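Local coordinates for Lmo1076 protein (Listeria monocytogenes serovar 1/2a, PDB 5JQC), which probably acts as a secreted autolysin that degrades the cell wall, this chain being its part with three GW modules of SH3-like fold, at residues V95-A100 with G126-K131; T101-L106 with I147-Q152; N196-G201 with T219-N224; K229-A234 with Q243-G248. All coordinates share one frame; numbering follows the deposited sequence.

The four contacts follow the chain through its row of GW modules. Interactions 1 and 2 overlap along the sequence, their segments alternating, and their centres are about 16 Å apart. Residues 95-100 leave strand 94-96, the last of the first five-stranded sheet, and run directly into 101-106, which enters strand 103-112 of the second sheet. Interaction 1 thus bridges two modules, while interaction 2 lies within the middle one. Interactions 3 and 4 come later, in the third module, with centres about 15 Å apart; there Tyr223 touches Val246. Interactions 2 and 4 have centres about 38 Å apart, in keeping with an elongated chain of separate modules.

Interaction 1 (V95-A100 with G126-K131); sequences VYYPKA and GTVNAK
Tyr97 lays its ring against Val128, where the chain leaving the first sheet meets a loop of the next GW module. The CA of Val128 sits over one face of the ring, 4.0 Å from its centroid and only 15° off the normal. This is a CH-pi contact. CG2 of Val128 lies over the same face, toward the CD2-CE2 rim, 3.6 Å from Tyr97 CD2. With CG1 between N and the carbonyl carbon (chi1 68°), CG2 stands anti to N and comes over the ring. At the ring edge, Gly126 O lies near the ring plane, 3.6 Å from Tyr97 CD1. The ring hydroxyl points on to Asp62 of the first module, to which it is hydrogen-bonded.

Thr127 fills the other half. Its CA is 3.5 Å from Pro98 O in a CA-H...O contact, and its CG2 packs 3.7 Å from Ala100 N. Its OG1 bonds to Val124 O in its own loop. A type II turn from Thr127 to Ala130, closed by Ala130 N to Thr127 O, shapes the loop just beyond. The two segments share no classical hydrogen bond. They meet by fit, ring-face packing and a weak CA-H...O contact instead.

Interaction 2 (T101-L106 with I147-Q152); sequences TNVKTL and IIKQGQ
Lys104 and Gln150 run side by side from neighbouring antiparallel strands, 103-112 and 144-153, in the SH3-like sheet of the second GW module. Their aliphatic parts touch, with Lys104 CG 3.7 Å from Gln150 CG. Both chains leave their backbones with CG between N and the carbonyl carbon, chi1 near 60° in both, and then extend, which keeps them alongside. Leu106 crosses Gln150 at a slant. Its CD1 rests 3.6 Å from Gln150 CB and equally close to Ile147 CG2. The Leu106 and Ile147 side chains point the same way, and Tyr159 of strand 156-163 packs on both. Val103 CG1 meets CE of Lys149, which is on the other face from Gln150.

A beta bulge shifts the register by one residue between Thr101 and Lys104. Thr101 and Gln152 form a hydrogen-bonded pair before it, and Lys104 and Gln150 form another after it. Asn102 sits at the corner where the chain changes direction. The Asn102 and Gln152 side chains lie side by side, their amide planes 62° apart. The bulge is tied by a side chain: Gln150 NE2 donates to Asn102 O at 3.3 Å, almost straight at 174° and in the carbonyl plane.

Interaction 3 (N196-G201 with T219-N224); sequences NADKHG and TGAKYN
Asn224 holds the 196-201 loop with both ends of its amide. Its OD1 accepts from Ala197 N at 3.0 Å, and the donor lies in the carbonyl plane, on a lone pair. Its ND2 donates to Asp198 OD1 at 2.9 Å. That oxygen is met from above the carboxylate plane, although OD1 itself lies close to the plane of the Asn224 amide. The two flat groups are turned 24° from each other, and the side chains cross at about a right angle. CG of Asn224 stands anti to its carbonyl carbon, chi1 -81°, which aims the amide at the 196-201 loop. The Asp198 carboxylate also touches Ala221, whose CB is 3.3 Å from Asp198 OD2. A second grip comes from Gly220, whose N donates to His200 O at 3.0 Å. Ala197 CB packs 3.3 Å from Gly220 O, against a residue without a side chain.

These bonds join two loops of the third GW module, which has an SH3-like fold. One loop follows strand 184-194, and the other leads into strand 226-236. Each is shaped from within. A type I turn from Ala197 to His200, closed by His200 N to Ala197 O, presents Asp198. The short 3-10 segment 221-222 sets Asn224 across from it, with Asn224 N bonded to Ala221 O.

Further out, Met254 and Ala258 pack on Ala197 and His200, and Ile194 packs on Asn224. Tyr223 meets Phe244 edge-to-face, linking the second loop to strand 239-246.

Interaction 4 (K229-A234 with Q243-G248); sequences KVIKQA and QFQVNG
Gln243 pairs with two residues at once, Ile231 and Lys232, which makes a classic beta bulge in the hairpin of strands 226-236 and 239-246, in the third GW module. Packing is close at this end. Ile231 N donates to Gln243 O at 2.9 Å, and Gln243 N donates to Lys232 O at the same distance. Ile231 brings its CD1 to 3.4 Å from Gln243 OE1. Lys232 runs beside Gln243, and bends at chi3 and chi4 bring its NZ to Gln243 OE1 at 3.0 Å, in the carbonyl plane and on a lone pair. The Ile231 side chain also crosses that of Gln245 at about a right angle, with Ile231 CG2 lying 3.7 Å from Gln245 OE1. Val230 and Phe244 form the non-hydrogen-bonded pair. They point to the buried face, where Trp190 packs on Val230 and Val251 on Phe244.

The end at Lys229 and Gln245 is held more loosely, and both residues are partly exposed. Lys229 runs beside Gln245, but its CD comes no nearer than 4.0 Å to Gln245 OE1. Its NZ turns to Asn189 and Asn191 instead. The backbone bond from Gln245 N to Lys229 O is weak, bent to 127°.

Interaction 1 (V95-A100 with G126-K131)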
loop_
_atom_site.group_PDB
_atom_site.type_symbol
_atom_site.label_atom_id
_atom_site.label_comp_id
_atom_site.label_asym_id
_atom_site.label_seq_id
_atom_site.Cartn_x
_atom_site.Cartn_y
_atom_site.Cartn_z
ATOM N N VAL A 95 24.621 1.296 -1.944
ATOM C CA VAL A 95 23.384 1.524 -2.699
ATOM C C VAL A 95 22.251 1.786 -1.705
ATOM O O VAL A 95 21.843 0.880 -0.964
ATOM C CB VAL A 95 23.038 0.342 -3.610
ATOM C CG1 VAL A 95 21.746 0.618 -4.356
ATOM C CG2 VAL A 95 24.167 0.088 -4.612
ATOM N N TYR A 96 21.739 3.019 -1.688
ATOM C CA TYR A 96 20.666 3.375 -0.767
ATOM C C TYR A 96 19.343 2.803 -1.254
ATOM O O TYR A 96 19.027 2.858 -2.449
ATOM C CB TYR A 96 20.521 4.894 -0.634
ATOM C CG TYR A 96 21.583 5.597 0.178
ATOM C CD1 TYR A 96 22.850 5.048 0.349
ATOM C CD2 TYR A 96 21.313 6.826 0.773
ATOM C CE1 TYR A 96 23.815 5.703 1.089
ATOM C CE2 TYR A 96 22.270 7.493 1.521
ATOM C CZ TYR A 96 23.519 6.926 1.680
ATOM O OH TYR A 96 24.483 7.579 2.418
ATOM N N TYR A 97 18.559 2.264 -0.314
ATOM C CA TYR A 97 17.198 1.859 -0.633
ATOM C C TYR A 97 16.283 3.082 -0.669
ATOM O O TYR A 97 16.359 3.944 0.211
ATOM C CB TYR A 97 16.671 0.872 0.397
ATOM C CG TYR A 97 17.295 -0.502 0.340
ATOM C CD1 TYR A 97 16.956 -1.405 -0.661
ATOM C CD2 TYR A 97 18.190 -0.914 1.312
ATOM C CE1 TYR A 97 17.517 -2.671 -0.697
ATOM C CE2 TYR A 97 18.751 -2.175 1.280
ATOM C CZ TYR A 97 18.413 -3.045 0.280
ATOM O OH TYR A 97 18.993 -4.291 0.264
ATOM N N PRO A 98 15.424 3.187 -1.670
ATOM C CA PRO A 98 14.406 4.237 -1.659
ATOM C C PRO A 98 13.376 3.935 -0.589
ATOM O O PRO A 98 13.186 2.783 -0.196
ATOM C CB PRO A 98 13.791 4.127 -3.056
ATOM C CG PRO A 98 13.895 2.661 -3.336
ATOM C CD PRO A 98 15.250 2.271 -2.806
ATOM N N LYS A 99 12.697 4.979 -0.122
ATOM C CA LYS A 99 11.632 4.831 0.866
ATOM C C LYS A 99 10.271 5.034 0.209
ATOM O O LYS A 99 10.137 5.814 -0.741
ATOM C CB LYS A 99 11.802 5.830 2.015
ATOM C CG LYS A 99 13.095 5.676 2.833
ATOM C CD LYS A 99 13.247 6.834 3.828
ATOM C CE LYS A 99 14.444 6.647 4.751
ATOM N NZ LYS A 99 14.602 7.792 5.686
ATOM N N ALA A 100 9.265 4.320 0.715
ATOM C CA ALA A 100 7.901 4.536 0.263
ATOM C C ALA A 100 7.422 5.896 0.740
ATOM O O ALA A 100 7.740 6.321 1.852
ATOM C CB ALA A 100 6.975 3.451 0.808
ATOM N N GLY A 126 11.136 -2.420 -3.872
ATOM C CA GLY A 126 12.321 -1.588 -3.942
ATOM C C GLY A 126 12.773 -1.068 -2.593
ATOM O O GLY A 126 13.941 -0.683 -2.441
ATOM N N THR A 127 11.872 -1.033 -1.615
ATOM C CA THR A 127 12.253 -0.576 -0.292
ATOM C C THR A 127 13.040 -1.671 0.425
ATOM O O THR A 127 13.163 -2.805 -0.050
ATOM C CB THR A 127 11.016 -0.168 0.512
ATOM O OG1 THR A 127 10.169 -1.307 0.705
ATOM C CG2 THR A 127 10.235 0.897 -0.246
ATOM N N VAL A 128 13.577 -1.324 1.593
ATOM C CA VAL A 128 14.434 -2.258 2.306
ATOM C C VAL A 128 13.589 -3.408 2.844
ATOM O O VAL A 128 12.471 -3.203 3.341
ATOM C CB VAL A 128 15.209 -1.531 3.421
ATOM C CG1 VAL A 128 14.274 -1.057 4.533
ATOM C CG2 VAL A 128 16.315 -2.425 3.973
ATOM N N ASN A 129 14.109 -4.630 2.692
ATOM C CA ASN A 129 13.465 -5.880 3.090
ATOM C C ASN A 129 12.307 -6.279 2.178
ATOM O O ASN A 129 11.519 -7.158 2.534
ATOM C CB ASN A 129 12.990 -5.819 4.549
ATOM C CG ASN A 129 14.139 -5.698 5.520
ATOM O OD1 ASN A 129 15.147 -6.387 5.375
ATOM N ND2 ASN A 129 14.010 -4.804 6.499
ATOM N N ALA A 130 12.169 -5.665 1.012
ATOM C CA ALA A 130 11.099 -6.044 0.099
ATOM C C ALA A 130 11.530 -7.265 -0.718
ATOM O O ALA A 130 12.564 -7.228 -1.396
ATOM C CB ALA A 130 10.737 -4.872 -0.814
ATOM N N LYS A 131 10.740 -8.342 -0.646
ATOM C CA LYS A 131 10.981 -9.568 -1.399
ATOM C C LYS A 131 9.734 -9.929 -2.188
ATOM O O LYS A 131 8.608 -9.678 -1.746
ATOM C CB LYS A 131 11.339 -10.758 -0.489
ATOM C CG LYS A 131 12.510 -10.502 0.446
ATOM C CD LYS A 131 12.819 -11.719 1.323
ATOM C CE LYS A 131 14.169 -11.557 2.034
ATOM N NZ LYS A 131 15.286 -11.333 1.054
#

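Interaction 2 (T101-L106 with I147-Q152)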
loop_
_atom_site.group_PDB
_atom_site.type_symbol
_atom_site.label_atom_id
_atom_site.label_comp_id
_atom_site.label_asym_id
_atom_site.label_seq_id
_atom_site.Cartn_x
_atom_site.Cartn_y
_atom_site.Cartn_z
ATOM N N THR A 101 6.646 6.576 -0.096
ATOM C CA THR A 101 5.993 7.814 0.306
ATOM C C THR A 101 4.489 7.595 0.468
ATOM O O THR A 101 3.936 6.551 0.105
ATOM C CB THR A 101 6.261 8.926 -0.714
ATOM O OG1 THR A 101 5.738 8.541 -1.995
ATOM C CG2 THR A 101 7.750 9.173 -0.837
ATOM N N ASN A 102 3.830 8.607 1.028
ATOM C CA ASN A 102 2.379 8.621 1.176
ATOM C C ASN A 102 1.890 7.408 1.968
ATOM O O ASN A 102 0.801 6.892 1.719
ATOM C CB ASN A 102 1.695 8.698 -0.197
ATOM C CG ASN A 102 0.397 9.492 -0.171
ATOM O OD1 ASN A 102 0.209 10.373 0.672
ATOM N ND2 ASN A 102 -0.507 9.185 -1.098
ATOM N N VAL A 103 2.699 6.946 2.920
ATOM C CA VAL A 103 2.421 5.719 3.662
ATOM C C VAL A 103 1.372 6.006 4.728
ATOM O O VAL A 103 1.607 6.805 5.642
ATOM C CB VAL A 103 3.702 5.161 4.302
ATOM C CG1 VAL A 103 3.407 3.839 5.007
ATOM C CG2 VAL A 103 4.795 5.003 3.269
ATOM N N LYS A 104 0.221 5.342 4.639
ATOM C CA LYS A 104 -0.781 5.515 5.681
ATOM C C LYS A 104 -1.554 4.226 5.915
ATOM O O LYS A 104 -1.707 3.393 5.015
ATOM C CB LYS A 104 -1.746 6.665 5.362
ATOM C CG LYS A 104 -2.564 6.558 4.098
ATOM C CD LYS A 104 -3.394 7.831 3.932
ATOM C CE LYS A 104 -4.394 7.761 2.784
ATOM N NZ LYS A 104 -5.555 8.679 3.032
ATOM N N THR A 105 -2.012 4.073 7.156
ATOM C CA THR A 105 -2.909 2.993 7.526
ATOM C C THR A 105 -4.261 3.181 6.846
ATOM O O THR A 105 -4.724 4.308 6.647
ATOM C CB THR A 105 -3.067 2.964 9.047
ATOM O OG1 THR A 105 -1.795 2.686 9.646
ATOM C CG2 THR A 105 -4.070 1.893 9.484
ATOM N N LEU A 106 -4.887 2.065 6.468
ATOM C CA LEU A 106 -6.162 2.062 5.767
ATOM C C LEU A 106 -7.095 1.065 6.423
ATOM O O LEU A 106 -6.664 0.172 7.158
ATOM C CB LEU A 106 -5.994 1.685 4.288
ATOM C CG LEU A 106 -5.207 2.654 3.418
ATOM C CD1 LEU A 106 -5.062 2.091 2.009
ATOM C CD2 LEU A 106 -5.913 3.993 3.404
ATOM N N ILE A 147 -7.918 -4.257 2.986
ATOM C CA ILE A 147 -6.788 -3.387 2.692
ATOM C C ILE A 147 -6.465 -2.595 3.954
ATOM O O ILE A 147 -7.308 -1.841 4.454
ATOM C CB ILE A 147 -7.120 -2.462 1.515
ATOM C CG1 ILE A 147 -7.176 -3.276 0.211
ATOM C CG2 ILE A 147 -6.141 -1.303 1.466
ATOM C CD1 ILE A 147 -8.268 -2.830 -0.764
ATOM N N ILE A 148 -5.252 -2.768 4.481
ATOM C CA ILE A 148 -4.900 -2.230 5.795
ATOM C C ILE A 148 -3.820 -1.147 5.748
ATOM O O ILE A 148 -3.612 -0.457 6.763
ATOM C CB ILE A 148 -4.463 -3.356 6.752
ATOM C CG1 ILE A 148 -3.120 -3.920 6.294
ATOM C CG2 ILE A 148 -5.526 -4.447 6.794
ATOM C CD1 ILE A 148 -2.701 -5.171 7.014
ATOM N N LYS A 149 -3.137 -0.962 4.621
ATOM C CA LYS A 149 -2.073 0.030 4.560
ATOM C C LYS A 149 -1.782 0.334 3.100
ATOM O O LYS A 149 -1.967 -0.525 2.234
ATOM C CB LYS A 149 -0.816 -0.488 5.261
ATOM C CG LYS A 149 0.080 0.568 5.840
ATOM C CD LYS A 149 1.383 -0.086 6.274
ATOM C CE LYS A 149 2.148 0.782 7.252
ATOM N NZ LYS A 149 3.227 -0.005 7.911
ATOM N N GLN A 150 -1.307 1.552 2.834
ATOM C CA GLN A 150 -0.838 1.900 1.499
ATOM C C GLN A 150 0.536 2.542 1.583
ATOM O O GLN A 150 0.960 3.027 2.637
ATOM C CB GLN A 150 -1.792 2.846 0.767
ATOM C CG GLN A 150 -1.904 4.227 1.351
ATOM C CD GLN A 150 -2.614 5.175 0.418
ATOM O OE1 GLN A 150 -3.658 4.841 -0.118
ATOM N NE2 GLN A 150 -2.032 6.353 0.189
ATOM N N GLY A 151 1.229 2.525 0.446
ATOM C CA GLY A 151 2.497 3.198 0.286
ATOM C C GLY A 151 2.759 3.385 -1.184
ATOM O O GLY A 151 2.308 2.569 -1.999
ATOM N N GLN A 152 3.482 4.437 -1.552
ATOM C CA GLN A 152 3.727 4.723 -2.952
ATOM C C GLN A 152 5.212 4.703 -3.240
ATOM O O GLN A 152 6.036 4.952 -2.357
ATOM C CB GLN A 152 3.157 6.072 -3.366
ATOM C CG GLN A 152 1.647 6.119 -3.256
ATOM C CD GLN A 152 1.083 7.479 -3.615
ATOM O OE1 GLN A 152 1.831 8.453 -3.787
ATOM N NE2 GLN A 152 -0.247 7.556 -3.736
#

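Interaction 3 (N196-G201 with T219-N224)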
loop_
_atom_site.group_PDB
_atom_site.type_symbol
_atom_site.label_atom_id
_atom_site.label_comp_id
_atom_site.label_asym_id
_atom_site.label_seq_id
_atom_site.Cartn_x
_atom_site.Cartn_y
_atom_site.Cartn_z
ATOM N N ASN A 196 -41.135 3.986 -13.772
ATOM C CA ASN A 196 -39.976 4.000 -14.679
ATOM C C ASN A 196 -38.674 3.692 -13.927
ATOM O O ASN A 196 -37.831 4.556 -13.669
ATOM C CB ASN A 196 -39.880 5.327 -15.450
ATOM C CG ASN A 196 -39.966 5.139 -16.976
ATOM O OD1 ASN A 196 -39.651 4.071 -17.506
ATOM N ND2 ASN A 196 -40.391 6.189 -17.681
ATOM N N ALA A 197 -38.541 2.408 -13.592
ATOM C CA ALA A 197 -37.348 1.868 -12.954
ATOM C C ALA A 197 -36.527 0.996 -13.900
ATOM O O ALA A 197 -35.632 0.273 -13.445
ATOM C CB ALA A 197 -37.729 1.071 -11.710
ATOM N N ASP A 198 -36.827 1.034 -15.205
ATOM C CA ASP A 198 -36.071 0.235 -16.170
ATOM C C ASP A 198 -34.588 0.582 -16.129
ATOM O O ASP A 198 -33.732 -0.309 -16.211
ATOM C CB ASP A 198 -36.619 0.445 -17.585
ATOM C CG ASP A 198 -38.137 0.377 -17.654
ATOM O OD1 ASP A 198 -38.808 1.026 -16.822
ATOM O OD2 ASP A 198 -38.659 -0.324 -18.550
ATOM N N LYS A 199 -34.269 1.875 -15.981
ATOM C CA LYS A 199 -32.894 2.364 -15.992
ATOM C C LYS A 199 -32.075 1.881 -14.803
ATOM O O LYS A 199 -30.840 1.954 -14.859
ATOM C CB LYS A 199 -32.873 3.906 -16.040
ATOM C CG LYS A 199 -33.928 4.642 -15.181
ATOM C CD LYS A 199 -33.585 6.146 -14.964
ATOM C CE LYS A 199 -33.555 6.984 -16.251
ATOM N NZ LYS A 199 -34.877 7.596 -16.682
ATOM N N HIS A 200 -32.717 1.396 -13.742
ATOM C CA HIS A 200 -32.037 1.001 -12.520
ATOM C C HIS A 200 -32.103 -0.508 -12.332
ATOM O O HIS A 200 -32.901 -1.210 -12.954
ATOM C CB HIS A 200 -32.648 1.719 -11.319
ATOM C CG HIS A 200 -32.697 3.202 -11.478
ATOM N ND1 HIS A 200 -33.829 3.865 -11.900
ATOM C CD2 HIS A 200 -31.751 4.150 -11.288
ATOM C CE1 HIS A 200 -33.584 5.163 -11.936
ATOM N NE2 HIS A 200 -32.329 5.362 -11.579
ATOM N N GLY A 201 -31.233 -1.004 -11.460
ATOM C CA GLY A 201 -31.251 -2.411 -11.111
ATOM C C GLY A 201 -31.571 -2.706 -9.649
ATOM O O GLY A 201 -31.466 -1.842 -8.771
ATOM N N THR A 219 -33.725 -5.829 -13.481
ATOM C CA THR A 219 -34.001 -4.406 -13.583
ATOM C C THR A 219 -35.289 -4.084 -12.831
ATOM O O THR A 219 -36.116 -4.961 -12.558
ATOM C CB THR A 219 -34.107 -3.953 -15.045
ATOM O OG1 THR A 219 -35.104 -4.728 -15.728
ATOM C CG2 THR A 219 -32.758 -4.105 -15.746
ATOM N N GLY A 220 -35.437 -2.808 -12.469
ATOM C CA GLY A 220 -36.666 -2.354 -11.841
ATOM C C GLY A 220 -37.850 -2.232 -12.777
ATOM O O GLY A 220 -38.951 -1.905 -12.317
ATOM N N ALA A 221 -37.636 -2.478 -14.079
ATOM C CA ALA A 221 -38.721 -2.435 -15.054
ATOM C C ALA A 221 -39.862 -3.354 -14.651
ATOM O O ALA A 221 -41.031 -2.967 -14.748
ATOM C CB ALA A 221 -38.197 -2.811 -16.447
ATOM N N LYS A 222 -39.535 -4.555 -14.162
ATOM C CA LYS A 222 -40.548 -5.545 -13.812
ATOM C C LYS A 222 -41.519 -5.028 -12.747
ATOM O O LYS A 222 -42.678 -5.449 -12.715
ATOM C CB LYS A 222 -39.851 -6.837 -13.363
ATOM C CG LYS A 222 -40.722 -7.806 -12.584
ATOM C CD LYS A 222 -40.054 -9.162 -12.463
ATOM C CE LYS A 222 -38.665 -9.059 -11.873
ATOM N NZ LYS A 222 -38.029 -10.404 -11.789
ATOM N N TYR A 223 -41.087 -4.098 -11.893
ATOM C CA TYR A 223 -41.910 -3.623 -10.787
ATOM C C TYR A 223 -42.558 -2.271 -11.069
ATOM O O TYR A 223 -42.858 -1.523 -10.132
ATOM C CB TYR A 223 -41.080 -3.538 -9.504
ATOM C CG TYR A 223 -40.326 -4.801 -9.146
ATOM C CD1 TYR A 223 -39.014 -4.983 -9.558
ATOM C CD2 TYR A 223 -40.925 -5.805 -8.389
ATOM C CE1 TYR A 223 -38.318 -6.126 -9.241
ATOM C CE2 TYR A 223 -40.237 -6.957 -8.063
ATOM C CZ TYR A 223 -38.931 -7.110 -8.493
ATOM O OH TYR A 223 -38.234 -8.253 -8.180
ATOM N N ASN A 224 -42.791 -1.937 -12.333
ATOM C CA ASN A 224 -43.305 -0.614 -12.657
ATOM C C ASN A 224 -44.788 -0.492 -12.333
ATOM O O ASN A 224 -45.552 -1.459 -12.427
ATOM C CB ASN A 224 -43.068 -0.288 -14.126
ATOM C CG ASN A 224 -41.668 0.201 -14.378
ATOM O OD1 ASN A 224 -41.067 0.862 -13.528
ATOM N ND2 ASN A 224 -41.130 -0.126 -15.545
#

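Interaction 4 (K229-A234 with Q243-G248)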
loop_
_atom_site.group_PDB
_atom_site.type_symbol
_atom_site.label_atom_id
_atom_site.label_comp_id
_atom_site.label_asym_id
_atom_site.label_seq_id
_atom_site.Cartn_x
_atom_site.Cartn_y
_atom_site.Cartn_z
ATOM N N LYS A 229 -43.131 -1.365 -0.298
ATOM C CA LYS A 229 -42.830 -0.971 1.072
ATOM C C LYS A 229 -41.320 -0.824 1.228
ATOM O O LYS A 229 -40.591 -1.821 1.169
ATOM C CB LYS A 229 -43.375 -1.999 2.051
ATOM C CG LYS A 229 -43.420 -1.499 3.444
ATOM C CD LYS A 229 -44.336 -2.378 4.238
ATOM C CE LYS A 229 -44.814 -1.647 5.454
ATOM N NZ LYS A 229 -45.249 -0.270 5.076
ATOM N N VAL A 230 -40.855 0.405 1.439
ATOM C CA VAL A 230 -39.439 0.669 1.685
ATOM C C VAL A 230 -39.156 0.486 3.173
ATOM O O VAL A 230 -39.644 1.260 4.005
ATOM C CB VAL A 230 -39.059 2.083 1.223
ATOM C CG1 VAL A 230 -37.566 2.314 1.399
ATOM C CG2 VAL A 230 -39.475 2.302 -0.224
ATOM N N ILE A 231 -38.360 -0.538 3.513
ATOM C CA ILE A 231 -38.049 -0.838 4.912
ATOM C C ILE A 231 -36.679 -0.326 5.370
ATOM O O ILE A 231 -36.474 -0.156 6.579
ATOM C CB ILE A 231 -38.154 -2.353 5.199
ATOM C CG1 ILE A 231 -37.119 -3.135 4.386
ATOM C CG2 ILE A 231 -39.568 -2.863 4.916
ATOM C CD1 ILE A 231 -37.189 -4.646 4.547
ATOM N N LYS A 232 -35.737 -0.084 4.454
ATOM C CA LYS A 232 -34.427 0.433 4.834
ATOM C C LYS A 232 -33.945 1.428 3.795
ATOM O O LYS A 232 -34.286 1.322 2.615
ATOM C CB LYS A 232 -33.368 -0.675 4.969
ATOM C CG LYS A 232 -33.596 -1.652 6.112
ATOM C CD LYS A 232 -32.272 -2.199 6.647
ATOM C CE LYS A 232 -32.044 -3.661 6.275
ATOM N NZ LYS A 232 -33.188 -4.516 6.709
ATOM N N GLN A 233 -33.126 2.375 4.238
ATOM C CA GLN A 233 -32.394 3.247 3.332
ATOM C C GLN A 233 -30.914 3.245 3.697
ATOM O O GLN A 233 -30.534 3.119 4.870
ATOM C CB GLN A 233 -32.924 4.682 3.352
ATOM C CG GLN A 233 -32.456 5.487 4.543
ATOM C CD GLN A 233 -32.940 6.916 4.500
ATOM O OE1 GLN A 233 -33.320 7.429 3.440
ATOM N NE2 GLN A 233 -32.938 7.567 5.652
ATOM N N ALA A 234 -30.078 3.383 2.667
ATOM C CA ALA A 234 -28.631 3.369 2.818
ATOM C C ALA A 234 -28.016 4.370 1.846
ATOM O O ALA A 234 -28.500 4.544 0.722
ATOM C CB ALA A 234 -28.059 1.965 2.572
ATOM N N GLN A 243 -34.239 -0.430 0.355
ATOM C CA GLN A 243 -34.607 -1.838 0.398
ATOM C C GLN A 243 -36.130 -1.893 0.424
ATOM O O GLN A 243 -36.755 -1.226 1.253
ATOM C CB GLN A 243 -33.994 -2.545 1.610
ATOM C CG GLN A 243 -33.998 -4.076 1.469
ATOM C CD GLN A 243 -33.527 -4.796 2.726
ATOM O OE1 GLN A 243 -33.860 -4.396 3.839
ATOM N NE2 GLN A 243 -32.754 -5.860 2.555
ATOM N N PHE A 244 -36.730 -2.635 -0.507
ATOM C CA PHE A 244 -38.176 -2.581 -0.658
ATOM C C PHE A 244 -38.785 -3.980 -0.633
ATOM O O PHE A 244 -38.093 -4.998 -0.762
ATOM C CB PHE A 244 -38.582 -1.819 -1.934
ATOM C CG PHE A 244 -38.226 -2.519 -3.229
ATOM C CD1 PHE A 244 -36.982 -2.334 -3.815
ATOM C CD2 PHE A 244 -39.152 -3.329 -3.880
ATOM C CE1 PHE A 244 -36.654 -2.968 -5.010
ATOM C CE2 PHE A 244 -38.834 -3.963 -5.081
ATOM C CZ PHE A 244 -37.582 -3.781 -5.645
ATOM N N GLN A 245 -40.108 -4.007 -0.450
ATOM C CA GLN A 245 -40.883 -5.237 -0.330
ATOM C C GLN A 245 -42.110 -5.190 -1.230
ATOM O O GLN A 245 -42.789 -4.161 -1.328
ATOM C CB GLN A 245 -41.349 -5.470 1.109
ATOM C CG GLN A 245 -40.261 -5.794 2.094
ATOM C CD GLN A 245 -40.830 -6.067 3.470
ATOM O OE1 GLN A 245 -41.871 -5.517 3.849
ATOM N NE2 GLN A 245 -40.160 -6.932 4.226
ATOM N N VAL A 246 -42.387 -6.310 -1.882
ATOM C CA VAL A 246 -43.667 -6.544 -2.535
ATOM C C VAL A 246 -44.222 -7.843 -1.972
ATOM O O VAL A 246 -43.457 -8.757 -1.640
ATOM C CB VAL A 246 -43.551 -6.604 -4.074
ATOM C CG1 VAL A 246 -42.813 -5.379 -4.596
ATOM C CG2 VAL A 246 -42.868 -7.892 -4.529
ATOM N N ASN A 247 -45.549 -7.914 -1.833
ATOM C CA ASN A 247 -46.217 -9.049 -1.184
ATOM C C ASN A 247 -45.625 -9.326 0.197
ATOM O O ASN A 247 -45.554 -10.483 0.630
ATOM C CB ASN A 247 -46.163 -10.322 -2.047
ATOM C CG ASN A 247 -46.745 -10.120 -3.442
ATOM O OD1 ASN A 247 -47.557 -9.219 -3.671
ATOM N ND2 ASN A 247 -46.330 -10.969 -4.385
ATOM N N GLY A 248 -45.164 -8.268 0.876
ATOM C CA GLY A 248 -44.590 -8.395 2.197
ATOM C C GLY A 248 -43.265 -9.123 2.279
ATOM O O GLY A 248 -42.792 -9.380 3.389
#